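Local coordinates for glucose-6-phosphate acetyltransferase 1 (Arabidopsis thaliana, PDB 3T90), which catalyses the transfer of an acetyl group from acetyl-CoA to glucosamine 6-phosphate, a step in UDP-N-acetylglucosamine biosynthesis, at residues G68-E73 against D110-M115; G81-I86 against C117-L122. All blocks are in the same frame, centred on the assembly; numbering follows the deposited sequence.

Contact 1: residues G68-E73 against D110-M115; sequences GSVMIE and DHCKSM
The carbonyl oxygen of His111, whose ring meets Val70 and Ile72, accepts a bond from Met115 N, with Met115 N to His111 O at 2.9 Å. A second bond, from Ser114 OG to His111 O at 2.7 Å, holds for one of the two conformers of Ser114 and is less certain; its donor is tilted out of the carbonyl plane. The Met115 bond closes the last turn of helix 100-114 and holds together two residues whose side chains both touch Ile72. The His111 ring swings out with CG anti to the backbone N (chi1 -180°). Its NE2 bonds to the backbone oxygen of Asp49, which helps fix the turn of the ring. Met115 CG sits 3.5 Å above one face of this ring, offset toward the rim. Ile72 CD1 approaches the ring obliquely, 4.1 Å from His111 NE2. Val70 CG1 also comes in obliquely, near His111 CD2.

The strand and the helix run nearly parallel, at 19°, with their axes 10.0 Å apart. This is helix-on-sheet packing of the GNAT fold. Val70 and Ile72 point to the helix, while Met71 points away and packs on Met71 of the second subunit.

Cys112 meets the same two strand residues through its sulfur. Val70 CG2 lies 3.5 Å from Cys112 SG, and Val70 CG1 is the next nearest of the strand atoms. Both methyls of the valine therefore border the thiol. Ile72 CG1 is a looser neighbour of SG. Farther along, the extended end of Ile72 crosses the Met115 side chain, and Ile72 CD1 is 3.7 Å from Met115 CB. Neighbours outside the two segments add to the packing. Val52 of strand 51-58 touches both Val70 and His111, and Cys117 touches both Ile72 and Cys112.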
loop_
_atom_site.group_PDB
_atom_site.type_symbol
_atom_site.label_atom_id
_atom_site.label_comp_id
_atom_site.label_asym_id
_atom_site.label_seq_id
_atom_site.Cartn_x
_atom_site.Cartn_y
_atom_site.Cartn_z
ATOM N N GLY A 68 -7.837 1.970 12.353
ATOM C CA GLY A 68 -7.286 2.242 11.018
ATOM C C GLY A 68 -5.824 1.952 11.123
ATOM O O GLY A 68 -5.196 2.038 12.171
ATOM N N SER A 69 -5.235 1.610 9.985
ATOM C CA SER A 69 -3.839 1.174 9.898
ATOM C C SER A 69 -3.045 2.015 8.912
ATOM O O SER A 69 -3.633 2.597 7.981
ATOM C CB SER A 69 -3.784 -0.271 9.393
ATOM O OG SER A 69 -4.572 -1.124 10.217
ATOM N N VAL A 70 -1.734 2.080 9.091
ATOM C CA VAL A 70 -0.914 2.598 7.951
ATOM C C VAL A 70 0.368 1.810 7.777
ATOM O O VAL A 70 1.016 1.457 8.755
ATOM C CB VAL A 70 -0.667 4.155 8.177
ATOM C CG1 VAL A 70 0.255 4.439 9.412
ATOM C CG2 VAL A 70 -0.070 4.745 6.872
ATOM N N MET A 71 0.710 1.526 6.536
ATOM C CA MET A 71 1.912 0.830 6.185
ATOM C C MET A 71 2.752 1.759 5.356
ATOM O O MET A 71 2.236 2.299 4.322
ATOM C CB MET A 71 1.586 -0.452 5.434
ATOM C CG MET A 71 2.888 -1.153 5.195
ATOM S SD MET A 71 2.585 -2.803 4.512
ATOM C CE MET A 71 2.205 -2.436 3.067
ATOM N N ILE A 72 4.008 1.971 5.791
ATOM C CA ILE A 72 4.903 2.893 5.102
ATOM C C ILE A 72 5.713 2.110 4.098
ATOM O O ILE A 72 6.363 1.065 4.390
ATOM C CB ILE A 72 5.773 3.677 6.123
ATOM C CG1 ILE A 72 4.861 4.607 6.915
ATOM C CG2 ILE A 72 6.741 4.623 5.403
ATOM C CD1 ILE A 72 5.628 5.433 8.068
ATOM N N GLU A 73 5.650 2.612 2.861
ATOM C CA GLU A 73 6.335 2.005 1.687
ATOM C C GLU A 73 7.569 2.850 1.358
ATOM O O GLU A 73 7.396 4.037 1.051
ATOM C CB GLU A 73 5.406 2.070 0.506
ATOM C CG GLU A 73 6.095 1.418 -0.768
ATOM C CD GLU A 73 5.425 1.867 -2.025
ATOM O OE1 GLU A 73 5.964 1.682 -3.139
ATOM O OE2 GLU A 73 4.344 2.489 -2.022
ATOM N N ASP A 110 -0.618 12.031 11.083
ATOM C CA ASP A 110 0.410 12.651 11.951
ATOM C C ASP A 110 1.649 11.745 12.061
ATOM O O ASP A 110 2.808 12.141 11.963
ATOM C CB ASP A 110 -0.157 12.864 13.390
ATOM C CG ASP A 110 -1.177 13.986 13.497
ATOM O OD1 ASP A 110 -1.287 14.842 12.602
ATOM O OD2 ASP A 110 -1.901 13.932 14.534
ATOM N N HIS A 111 1.439 10.431 12.199
ATOM C CA HIS A 111 2.524 9.503 12.243
ATOM C C HIS A 111 3.346 9.546 10.919
ATOM O O HIS A 111 4.595 9.616 10.936
ATOM C CB HIS A 111 1.933 8.068 12.429
ATOM C CG HIS A 111 3.013 7.062 12.485
ATOM N ND1 HIS A 111 3.928 6.986 13.534
ATOM C CD2 HIS A 111 3.423 6.164 11.551
ATOM C CE1 HIS A 111 4.792 6.019 13.264
ATOM N NE2 HIS A 111 4.527 5.527 12.066
ATOM N N CYS A 112 2.662 9.520 9.797
ATOM C CA CYS A 112 3.400 9.503 8.553
ATOM C C CYS A 112 4.157 10.827 8.342
ATOM O O CYS A 112 5.282 10.765 7.834
ATOM C CB CYS A 112 2.462 9.357 7.409
ATOM S SG CYS A 112 1.770 7.663 7.315
ATOM N N LYS A 113 3.591 11.975 8.727
ATOM C CA LYS A 113 4.285 13.260 8.550
ATOM C C LYS A 113 5.528 13.214 9.416
ATOM O O LYS A 113 6.658 13.582 8.957
ATOM C CB LYS A 113 3.376 14.386 8.940
ATOM C CG LYS A 113 4.109 15.687 8.646
ATOM C CD LYS A 113 3.441 16.847 9.317
ATOM C CE LYS A 113 2.126 17.201 8.829
ATOM N NZ LYS A 113 1.956 18.585 9.441
ATOM N N SER A 114 5.394 12.716 10.649
ATOM C CA SER A 114 6.521 12.613 11.562
ATOM C C SER A 114 7.633 11.653 11.092
ATOM O O SER A 114 8.806 11.870 11.376
ATOM C CB SER A 114 6.035 12.213 12.961
ATOM O OG SER A 114 5.761 10.835 13.054
ATOM N N MET A 115 7.270 10.617 10.343
ATOM C CA MET A 115 8.240 9.699 9.773
ATOM C C MET A 115 8.888 10.194 8.489
ATOM O O MET A 115 9.673 9.458 7.877
ATOM C CB MET A 115 7.544 8.307 9.499
ATOM C CG MET A 115 7.065 7.688 10.779
ATOM S SD MET A 115 8.423 7.110 11.819
ATOM C CE MET A 115 9.034 5.787 10.785
#

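Contact 2: residues G81-I86 against C117-L122; sequences GKAGHI and CYKVIL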
loop_
_atom_site.group_PDB
_atom_site.type_symbol
_atom_site.label_atom_id
_atom_site.label_comp_id
_atom_site.label_asym_id
_atom_site.label_seq_id
_atom_site.Cartn_x
_atom_site.Cartn_y
_atom_site.Cartn_z
ATOM N N GLY A 81 12.014 8.488 -1.284
ATOM C CA GLY A 81 10.960 8.871 -0.351
ATOM C C GLY A 81 10.183 7.708 0.222
ATOM O O GLY A 81 10.439 6.561 -0.075
ATOM N N LYS A 82 9.192 8.098 1.025
ATOM C CA LYS A 82 8.329 7.155 1.759
ATOM C C LYS A 82 6.919 7.585 1.635
ATOM O O LYS A 82 6.601 8.791 1.761
ATOM C CB LYS A 82 8.713 7.089 3.263
ATOM C CG LYS A 82 10.015 6.443 3.497
ATOM C CD LYS A 82 10.145 6.173 4.975
ATOM C CE LYS A 82 10.179 7.398 5.790
ATOM N NZ LYS A 82 11.082 7.081 7.045
ATOM N N ALA A 83 6.030 6.643 1.293
ATOM C CA ALA A 83 4.601 6.921 1.207
ATOM C C ALA A 83 3.845 6.111 2.221
ATOM O O ALA A 83 4.041 4.860 2.279
ATOM C CB ALA A 83 4.075 6.559 -0.220
ATOM N N GLY A 84 2.848 6.720 2.845
ATOM C CA GLY A 84 1.985 5.994 3.813
ATOM C C GLY A 84 0.756 5.481 3.097
ATOM O O GLY A 84 0.115 6.221 2.364
ATOM N N HIS A 85 0.430 4.210 3.293
ATOM C CA HIS A 85 -0.809 3.592 2.745
ATOM C C HIS A 85 -1.777 3.358 3.904
ATOM O O HIS A 85 -1.529 2.449 4.741
ATOM C CB HIS A 85 -0.447 2.233 2.130
ATOM C CG HIS A 85 0.515 2.325 0.980
ATOM N ND1 HIS A 85 0.048 2.418 -0.316
ATOM C CD2 HIS A 85 1.845 2.494 0.922
ATOM C CE1 HIS A 85 1.087 2.541 -1.146
ATOM N NE2 HIS A 85 2.198 2.588 -0.428
ATOM N N ILE A 86 -2.809 4.183 4.047
ATOM C CA ILE A 86 -3.798 4.038 5.149
ATOM C C ILE A 86 -4.795 2.977 4.628
ATOM O O ILE A 86 -5.266 2.963 3.460
ATOM C CB ILE A 86 -4.494 5.330 5.436
ATOM C CG1 ILE A 86 -3.555 6.228 6.247
ATOM C CG2 ILE A 86 -5.795 5.114 6.174
ATOM C CD1 ILE A 86 -4.026 7.646 6.459
ATOM N N CYS A 117 7.253 10.990 5.596
ATOM C CA CYS A 117 6.629 10.534 4.324
ATOM C C CYS A 117 6.294 11.790 3.471
ATOM O O CYS A 117 6.001 12.910 4.037
ATOM C CB CYS A 117 5.269 9.869 4.580
ATOM S SG CYS A 117 5.416 8.256 5.376
ATOM N N TYR A 118 6.298 11.654 2.142
ATOM C CA TYR A 118 5.922 12.838 1.309
ATOM C C TYR A 118 4.401 12.861 1.007
ATOM O O TYR A 118 3.879 13.899 0.588
ATOM C CB TYR A 118 6.751 12.846 0.006
ATOM C CG TYR A 118 6.443 11.707 -0.967
ATOM C CD1 TYR A 118 5.497 11.843 -1.945
ATOM C CD2 TYR A 118 7.093 10.516 -0.836
ATOM C CE1 TYR A 118 5.211 10.761 -2.840
ATOM C CE2 TYR A 118 6.828 9.466 -1.673
ATOM C CZ TYR A 118 5.921 9.597 -2.696
ATOM O OH TYR A 118 5.627 8.500 -3.525
ATOM N N LYS A 119 3.709 11.710 1.234
ATOM C CA LYS A 119 2.299 11.636 1.019
ATOM C C LYS A 119 1.724 10.491 1.823
ATOM O O LYS A 119 2.441 9.582 2.271
ATOM C CB LYS A 119 1.957 11.453 -0.501
ATOM C CG LYS A 119 2.188 9.982 -0.995
ATOM C CD LYS A 119 1.744 9.855 -2.466
ATOM C CE LYS A 119 1.998 8.416 -2.961
ATOM N NZ LYS A 119 1.529 8.260 -4.391
ATOM N N VAL A 120 0.386 10.542 1.922
ATOM C CA VAL A 120 -0.418 9.403 2.401
ATOM C C VAL A 120 -1.549 9.195 1.435
ATOM O O VAL A 120 -2.097 10.158 0.923
ATOM C CB VAL A 120 -0.915 9.605 3.808
ATOM C CG1 VAL A 120 -1.669 10.875 4.033
ATOM C CG2 VAL A 120 -1.587 8.434 4.326
ATOM N N ILE A 121 -1.847 7.940 1.159
ATOM C CA ILE A 121 -2.954 7.557 0.315
ATOM C C ILE A 121 -3.821 6.524 0.910
ATOM O O ILE A 121 -3.384 5.765 1.768
ATOM C CB ILE A 121 -2.395 7.116 -1.050
ATOM C CG1 ILE A 121 -1.354 5.926 -0.938
ATOM C CG2 ILE A 121 -1.707 8.297 -1.765
ATOM C CD1 ILE A 121 -0.851 5.419 -2.335
ATOM N N LEU A 122 -5.037 6.489 0.410
ATOM C CA LEU A 122 -5.982 5.416 0.836
ATOM C C LEU A 122 -7.009 5.278 -0.256
ATOM O O LEU A 122 -7.086 6.103 -1.180
ATOM C CB LEU A 122 -6.646 5.702 2.175
ATOM C CG LEU A 122 -7.501 7.009 2.274
ATOM C CD1 LEU A 122 -8.920 6.825 1.676
ATOM C CD2 LEU A 122 -7.499 7.502 3.798
#
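Tyr118 N donates to Lys82 O at 2.9 Å, opening a parallel backbone pairing. Gly84 is gripped from both ends: its N-H points almost straight (177°) at Lys119 O, and its O accepts from Ile121 N. Ile86 N bonds to Ile121 O at 2.8 Å.

Tyr118 CG sits between its backbone N and carbonyl carbon (chi1 67°), which brings the ring beside Lys82. Tyr118 CD2 is 3.2 Å from Lys82 O, and Lys82 N lies in plane at the ring edge. An alanine here would keep the backbone bond, but would probably leave Lys82 O without its ring neighbour and open a gap beside Gly81.

On one face of the sheet, His85 and Ile121 lie side by side, with Ile121 CD1 3.7 Å from His85 CE1. On the other, Ile86 CD1 presses tightly on Val120 CG2, at 3.3 Å.

In the second shell, Glu73 holds His85, and Leu77 and Arg78 pack on Tyr118. Lys119 to Leu122 also pair antiparallel with a strand of the second subunit. Tyr118 and Lys119 probably bind substrate, as in relatives. The two strands, with helix 100-114 between them in the chain, form the beta-alpha-beta crossover of the GNAT fold.

In the fold
Contact 1 sets helix 100-114 on the sheet, and contact 2 pairs the strands before and after that helix. Their centres are about 7 Å apart. Strands 63-74 and 82-91 are neighbours in the sheet, so the contacts also meet directly. A hydrogen bond joins Glu73 OE2 to His85 NE2 at 2.7 Å, and Met71 O lies 2.8 Å from His85 N. Glu73 also forms a salt bridge with Lys75, a probable substrate-binding residue. Contact 2 holds two more such residues, Tyr118 and Lys119. Among the packed side chains of contact 1, that of Val70 is about 7 Å from that of Glu87, another probable substrate-binding residue. Both contacts touch the second subunit of the homodimer.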